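Local coordinates for replicase polyprotein 1a (Avian infectious bronchitis virus, PDB 3LD1) that is the polyprotein precursor of viral non-structural proteins, here represented by its nsp2 region, whose own role is not firmly established, at residues I212-R224 against G251-A265. The protein carries 3 engineered substitutions. Numbering follows the deposited sequence.
Sequences ITVVVMERTLVVR and GAKIFTTFAFFREAA. Engineered in segment 251-265: Phe258 (natural residue Leu).
Arg219 makes the largest contribution to the contact, reaching the loop that links strands 258-260 and 265-269 of the neighbouring sheet. With Glu218 it forms the two-residue type I' turn of a tight beta hairpin, 214-223, whose tip projects it there. Its backbone N donates to Arg262 O (3.2 Å), an almost straight bond (170°) that meets the carbonyl from above its plane. With CG anti to the carbonyl carbon (chi1 -51°) and the chain extended from there to NE, the side chain runs past the Phe260 and Phe261 carbonyls and crosses Lys253 at about a right angle, CB lying 3.8 Å from Lys253 CG. Arg219 NE donates to Gly251 O (2.9 Å), arriving almost end-on to the carbonyl, but the bond is bent (140°), the oxygen sitting well out of the guanidinium plane. Arg262 lies alongside, its CG over one face of that guanidinium; its own head has a weak hydrogen bond to the carbonyl of His348 and a long, weak ion pair with Glu310.

Val216 fits its branched end against the 261-265 backbone. Its CG1 sits 3.6 Å from Phe261 O, while CG2 meets Ala265 CB at 4.1 Å and approaches the edge of the Phe260 ring. Leu221 CG touches the same ring at CE2 (4.0 Å), and Phe242 of helix 232-243 stacks edge-to-face on it. Val216 O accepts a CA-H...O contact from Glu263 CA (3.1 Å).

The hairpin is thus joined to this loop and the start of strand 253-255 mainly through backbone carbonyls; the carbonyl dipole of Gly251 probably favours the charged Arg219 head and helps fix its direction.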
loop_
_atom_site.group_PDB
_atom_site.type_symbol
_atom_site.label_atom_id
_atom_site.label_comp_id
_atom_site.label_asym_id
_atom_site.label_seq_id
_atom_site.Cartn_x
_atom_site.Cartn_y
_atom_site.Cartn_z
ATOM N N ILE A 212 -1.403 6.230 0.492
ATOM C CA ILE A 212 -2.183 5.300 -0.339
ATOM C C ILE A 212 -2.696 6.112 -1.521
ATOM O O ILE A 212 -3.378 7.117 -1.297
ATOM C CB ILE A 212 -3.306 4.567 0.516
ATOM C CG1 ILE A 212 -2.866 3.159 0.927
ATOM C CG2 ILE A 212 -4.669 4.474 -0.185
ATOM C CD1 ILE A 212 -1.845 3.116 1.994
ATOM N N THR A 213 -2.323 5.704 -2.746
ATOM C CA THR A 213 -2.701 6.390 -3.999
ATOM C C THR A 213 -3.575 5.505 -4.810
ATOM O O THR A 213 -3.097 4.469 -5.316
ATOM C CB THR A 213 -1.489 6.614 -4.943
ATOM O OG1 THR A 213 -0.349 6.841 -4.157
ATOM C CG2 THR A 213 -1.695 7.831 -5.887
ATOM N N VAL A 214 -4.820 5.919 -4.984
ATOM C CA VAL A 214 -5.746 5.262 -5.901
ATOM C C VAL A 214 -5.660 5.819 -7.347
ATOM O O VAL A 214 -5.630 7.035 -7.559
ATOM C CB VAL A 214 -7.147 5.413 -5.328
ATOM C CG1 VAL A 214 -8.200 5.018 -6.316
ATOM C CG2 VAL A 214 -7.275 4.514 -4.059
ATOM N N VAL A 215 -5.585 4.946 -8.339
ATOM C CA VAL A 215 -5.586 5.405 -9.739
ATOM C C VAL A 215 -6.558 4.572 -10.534
ATOM O O VAL A 215 -7.089 3.591 -9.976
ATOM C CB VAL A 215 -4.199 5.265 -10.444
ATOM C CG1 VAL A 215 -3.146 6.173 -9.768
ATOM C CG2 VAL A 215 -3.801 3.798 -10.501
ATOM N N VAL A 216 -6.773 4.902 -11.825
ATOM C CA VAL A 216 -7.525 3.966 -12.656
ATOM C C VAL A 216 -6.692 3.394 -13.751
ATOM O O VAL A 216 -6.096 4.140 -14.514
ATOM C CB VAL A 216 -8.713 4.591 -13.271
ATOM C CG1 VAL A 216 -9.373 3.582 -14.206
ATOM C CG2 VAL A 216 -9.680 5.053 -12.185
ATOM N N MET A 217 -6.652 2.081 -13.817
ATOM C CA MET A 217 -5.997 1.403 -14.855
ATOM C C MET A 217 -6.859 0.267 -15.429
ATOM O O MET A 217 -7.399 -0.608 -14.691
ATOM C CB MET A 217 -4.739 0.785 -14.302
ATOM C CG MET A 217 -3.767 1.768 -13.641
ATOM S SD MET A 217 -2.253 1.007 -12.882
ATOM C CE MET A 217 -1.105 0.741 -14.265
ATOM N N GLU A 218 -6.954 0.259 -16.754
ATOM C CA GLU A 218 -7.679 -0.769 -17.466
ATOM C C GLU A 218 -9.108 -0.885 -16.928
ATOM O O GLU A 218 -9.657 -2.001 -16.760
ATOM C CB GLU A 218 -6.895 -2.085 -17.437
ATOM C CG GLU A 218 -5.619 -2.039 -18.311
ATOM C CD GLU A 218 -5.922 -1.519 -19.726
ATOM O OE1 GLU A 218 -6.841 -2.099 -20.357
ATOM O OE2 GLU A 218 -5.301 -0.505 -20.196
ATOM N N ARG A 219 -9.686 0.294 -16.664
ATOM C CA ARG A 219 -11.043 0.447 -16.136
ATOM C C ARG A 219 -11.268 -0.197 -14.790
ATOM O O ARG A 219 -12.410 -0.558 -14.472
ATOM C CB ARG A 219 -12.102 -0.086 -17.075
ATOM C CG ARG A 219 -12.012 0.418 -18.492
ATOM C CD ARG A 219 -12.734 -0.537 -19.488
ATOM N NE ARG A 219 -12.526 -0.010 -20.826
ATOM C CZ ARG A 219 -11.596 -0.413 -21.715
ATOM N NH1 ARG A 219 -10.749 -1.457 -21.467
ATOM N NH2 ARG A 219 -11.522 0.250 -22.898
ATOM N N THR A 220 -10.224 -0.325 -13.980
ATOM C CA THR A 220 -10.404 -0.654 -12.571
ATOM C C THR A 220 -9.749 0.413 -11.771
ATOM O O THR A 220 -8.751 1.021 -12.227
ATOM C CB THR A 220 -9.639 -1.942 -12.112
ATOM O OG1 THR A 220 -9.332 -2.796 -13.209
ATOM C CG2 THR A 220 -10.415 -2.664 -11.149
ATOM N N LEU A 221 -10.288 0.600 -10.558
ATOM C CA LEU A 221 -9.573 1.246 -9.491
ATOM C C LEU A 221 -8.423 0.293 -9.125
ATOM O O LEU A 221 -8.570 -0.906 -9.225
ATOM C CB LEU A 221 -10.514 1.407 -8.314
ATOM C CG LEU A 221 -11.579 2.523 -8.415
ATOM C CD1 LEU A 221 -12.682 2.431 -7.351
ATOM C CD2 LEU A 221 -10.922 3.871 -8.286
ATOM N N VAL A 222 -7.246 0.827 -8.819
ATOM C CA VAL A 222 -6.167 0.044 -8.250
ATOM C C VAL A 222 -5.461 0.881 -7.185
ATOM O O VAL A 222 -5.394 2.059 -7.294
ATOM C CB VAL A 222 -5.180 -0.555 -9.297
ATOM C CG1 VAL A 222 -5.798 -0.613 -10.704
ATOM C CG2 VAL A 222 -3.783 0.127 -9.264
ATOM N N VAL A 223 -5.061 0.257 -6.089
ATOM C CA VAL A 223 -4.293 0.940 -5.072
ATOM C C VAL A 223 -2.864 0.666 -5.464
ATOM O O VAL A 223 -2.410 -0.494 -5.410
ATOM C CB VAL A 223 -4.595 0.338 -3.699
ATOM C CG1 VAL A 223 -3.508 0.682 -2.706
ATOM C CG2 VAL A 223 -5.880 0.867 -3.186
ATOM N N ARG A 224 -2.185 1.702 -5.954
ATOM C CA ARG A 224 -0.786 1.557 -6.365
ATOM C C ARG A 224 -0.007 0.754 -5.328
ATOM O O ARG A 224 0.587 -0.257 -5.662
ATOM C CB ARG A 224 -0.152 2.939 -6.542
ATOM C CG ARG A 224 -0.653 3.687 -7.837
ATOM C CD ARG A 224 0.495 3.804 -8.861
ATOM N NE ARG A 224 1.034 5.157 -8.798
ATOM C CZ ARG A 224 0.748 6.106 -9.689
ATOM N NH1 ARG A 224 -0.045 5.810 -10.750
ATOM N NH2 ARG A 224 1.254 7.331 -9.524
ATOM N N GLY A 251 -17.042 2.943 -24.117
ATOM C CA GLY A 251 -16.318 1.752 -23.791
ATOM C C GLY A 251 -15.916 1.736 -22.359
ATOM O O GLY A 251 -15.006 1.012 -21.980
ATOM N N ALA A 252 -16.595 2.518 -21.537
ATOM C CA ALA A 252 -16.296 2.544 -20.115
ATOM C C ALA A 252 -17.176 1.572 -19.353
ATOM O O ALA A 252 -18.148 1.055 -19.902
ATOM C CB ALA A 252 -16.514 3.938 -19.586
ATOM N N LYS A 253 -16.892 1.423 -18.058
ATOM C CA LYS A 253 -17.545 0.488 -17.198
ATOM C C LYS A 253 -18.491 1.252 -16.353
ATOM O O LYS A 253 -18.077 2.232 -15.756
ATOM C CB LYS A 253 -16.486 -0.196 -16.303
ATOM C CG LYS A 253 -15.678 -1.222 -17.019
ATOM C CD LYS A 253 -16.594 -2.360 -17.531
ATOM C CE LYS A 253 -15.779 -3.489 -18.265
ATOM N NZ LYS A 253 -16.774 -4.583 -18.551
ATOM N N ILE A 254 -19.743 0.817 -16.200
ATOM C CA ILE A 254 -20.676 1.668 -15.434
ATOM C C ILE A 254 -20.960 1.190 -14.028
ATOM O O ILE A 254 -21.216 0.026 -13.769
ATOM C CB ILE A 254 -22.037 1.907 -16.163
ATOM C CG1 ILE A 254 -21.839 2.294 -17.656
ATOM C CG2 ILE A 254 -22.885 2.921 -15.391
ATOM C CD1 ILE A 254 -21.142 3.657 -17.947
ATOM N N PHE A 255 -20.930 2.116 -13.095
ATOM C CA PHE A 255 -21.334 1.815 -11.755
ATOM C C PHE A 255 -21.969 3.067 -11.314
ATOM O O PHE A 255 -21.262 4.114 -11.272
ATOM C CB PHE A 255 -20.118 1.581 -10.854
ATOM C CG PHE A 255 -20.489 1.331 -9.413
ATOM C CD1 PHE A 255 -20.936 0.062 -9.008
ATOM C CD2 PHE A 255 -20.426 2.353 -8.479
ATOM C CE1 PHE A 255 -21.299 -0.171 -7.678
ATOM C CE2 PHE A 255 -20.781 2.139 -7.132
ATOM C CZ PHE A 255 -21.217 0.880 -6.720
ATOM N N THR A 256 -23.274 3.024 -11.033
ATOM C CA THR A 256 -23.856 4.192 -10.340
ATOM C C THR A 256 -23.808 5.550 -11.174
ATOM O O THR A 256 -24.003 5.553 -12.370
ATOM C CB THR A 256 -23.076 4.172 -9.082
ATOM O OG1 THR A 256 -23.632 3.099 -8.326
ATOM C CG2 THR A 256 -23.085 5.433 -8.295
ATOM N N THR A 257 -23.545 6.685 -10.537
ATOM C CA THR A 257 -23.338 7.970 -11.204
ATOM C C THR A 257 -21.893 8.094 -11.823
ATOM O O THR A 257 -21.421 9.211 -12.144
ATOM C CB THR A 257 -23.608 9.116 -10.191
ATOM O OG1 THR A 257 -22.988 8.824 -8.922
ATOM C CG2 THR A 257 -25.133 9.314 -9.949
ATOM N N PHE A 258 -21.189 6.968 -11.999
ATOM C CA PHE A 258 -19.775 7.027 -12.343
ATOM C C PHE A 258 -19.484 6.258 -13.580
ATOM O O PHE A 258 -20.182 5.286 -13.842
ATOM C CB PHE A 258 -18.883 6.467 -11.208
ATOM C CG PHE A 258 -18.904 7.298 -9.969
ATOM C CD1 PHE A 258 -19.656 6.903 -8.867
ATOM C CD2 PHE A 258 -18.180 8.483 -9.909
ATOM C CE1 PHE A 258 -19.705 7.675 -7.707
ATOM C CE2 PHE A 258 -18.210 9.284 -8.775
ATOM C CZ PHE A 258 -18.983 8.897 -7.666
ATOM N N ALA A 259 -18.404 6.668 -14.277
ATOM C CA ALA A 259 -17.857 5.971 -15.450
ATOM C C ALA A 259 -16.345 5.771 -15.358
ATOM O O ALA A 259 -15.617 6.656 -14.902
ATOM C CB ALA A 259 -18.177 6.714 -16.706
ATOM N N PHE A 260 -15.883 4.633 -15.852
ATOM C CA PHE A 260 -14.544 4.235 -15.614
ATOM C C PHE A 260 -13.913 3.864 -16.929
ATOM O O PHE A 260 -14.162 2.772 -17.456
ATOM C CB PHE A 260 -14.558 3.020 -14.681
ATOM C CG PHE A 260 -14.915 3.365 -13.274
ATOM C CD1 PHE A 260 -16.225 3.405 -12.865
ATOM C CD2 PHE A 260 -13.926 3.670 -12.349
ATOM C CE1 PHE A 260 -16.550 3.771 -11.545
ATOM C CE2 PHE A 260 -14.234 4.058 -11.030
ATOM C CZ PHE A 260 -15.535 4.103 -10.620
ATOM N N PHE A 261 -13.100 4.802 -17.427
ATOM C CA PHE A 261 -12.498 4.756 -18.718
ATOM C C PHE A 261 -11.126 4.141 -18.570
ATOM O O PHE A 261 -10.778 3.678 -17.492
ATOM C CB PHE A 261 -12.435 6.176 -19.204
ATOM C CG PHE A 261 -13.725 6.648 -19.841
ATOM C CD1 PHE A 261 -14.534 7.564 -19.210
ATOM C CD2 PHE A 261 -14.152 6.114 -21.078
ATOM C CE1 PHE A 261 -15.751 7.962 -19.788
ATOM C CE2 PHE A 261 -15.337 6.508 -21.638
ATOM C CZ PHE A 261 -16.150 7.429 -20.971
ATOM N N ARG A 262 -10.322 4.094 -19.632
ATOM C CA ARG A 262 -9.040 3.309 -19.545
ATOM C C ARG A 262 -8.284 3.647 -18.284
ATOM O O ARG A 262 -7.866 2.790 -17.569
ATOM C CB ARG A 262 -8.115 3.518 -20.770
ATOM C CG ARG A 262 -7.954 2.310 -21.706
ATOM C CD ARG A 262 -8.689 2.498 -23.012
ATOM N NE ARG A 262 -7.869 2.769 -24.225
ATOM C CZ ARG A 262 -7.426 3.971 -24.624
ATOM N NH1 ARG A 262 -7.631 5.083 -23.874
ATOM N NH2 ARG A 262 -6.736 4.069 -25.775
ATOM N N GLU A 263 -8.190 4.934 -18.011
ATOM C CA GLU A 263 -7.211 5.495 -17.113
ATOM C C GLU A 263 -7.763 6.557 -16.255
ATOM O O GLU A 263 -6.989 7.252 -15.686
ATOM C CB GLU A 263 -6.100 6.149 -17.931
ATOM C CG GLU A 263 -5.104 5.171 -18.493
ATOM C CD GLU A 263 -4.319 5.801 -19.652
ATOM O OE1 GLU A 263 -3.068 5.537 -19.740
ATOM O OE2 GLU A 263 -4.971 6.573 -20.460
ATOM N N ALA A 264 -9.082 6.703 -16.153
ATOM C CA ALA A 264 -9.678 7.748 -15.317
ATOM C C ALA A 264 -11.117 7.431 -14.948
ATOM O O ALA A 264 -11.818 6.710 -15.694
ATOM C CB ALA A 264 -9.642 9.114 -16.023
ATOM N N ALA A 265 -11.558 7.994 -13.816
ATOM C CA ALA A 265 -12.923 7.894 -13.408
ATOM C C ALA A 265 -13.551 9.246 -13.461
ATOM O O ALA A 265 -12.947 10.223 -12.956
ATOM C CB ALA A 265 -13.025 7.409 -12.022
HETATM O O HOH W 1 -5.167 7.703 -13.049
#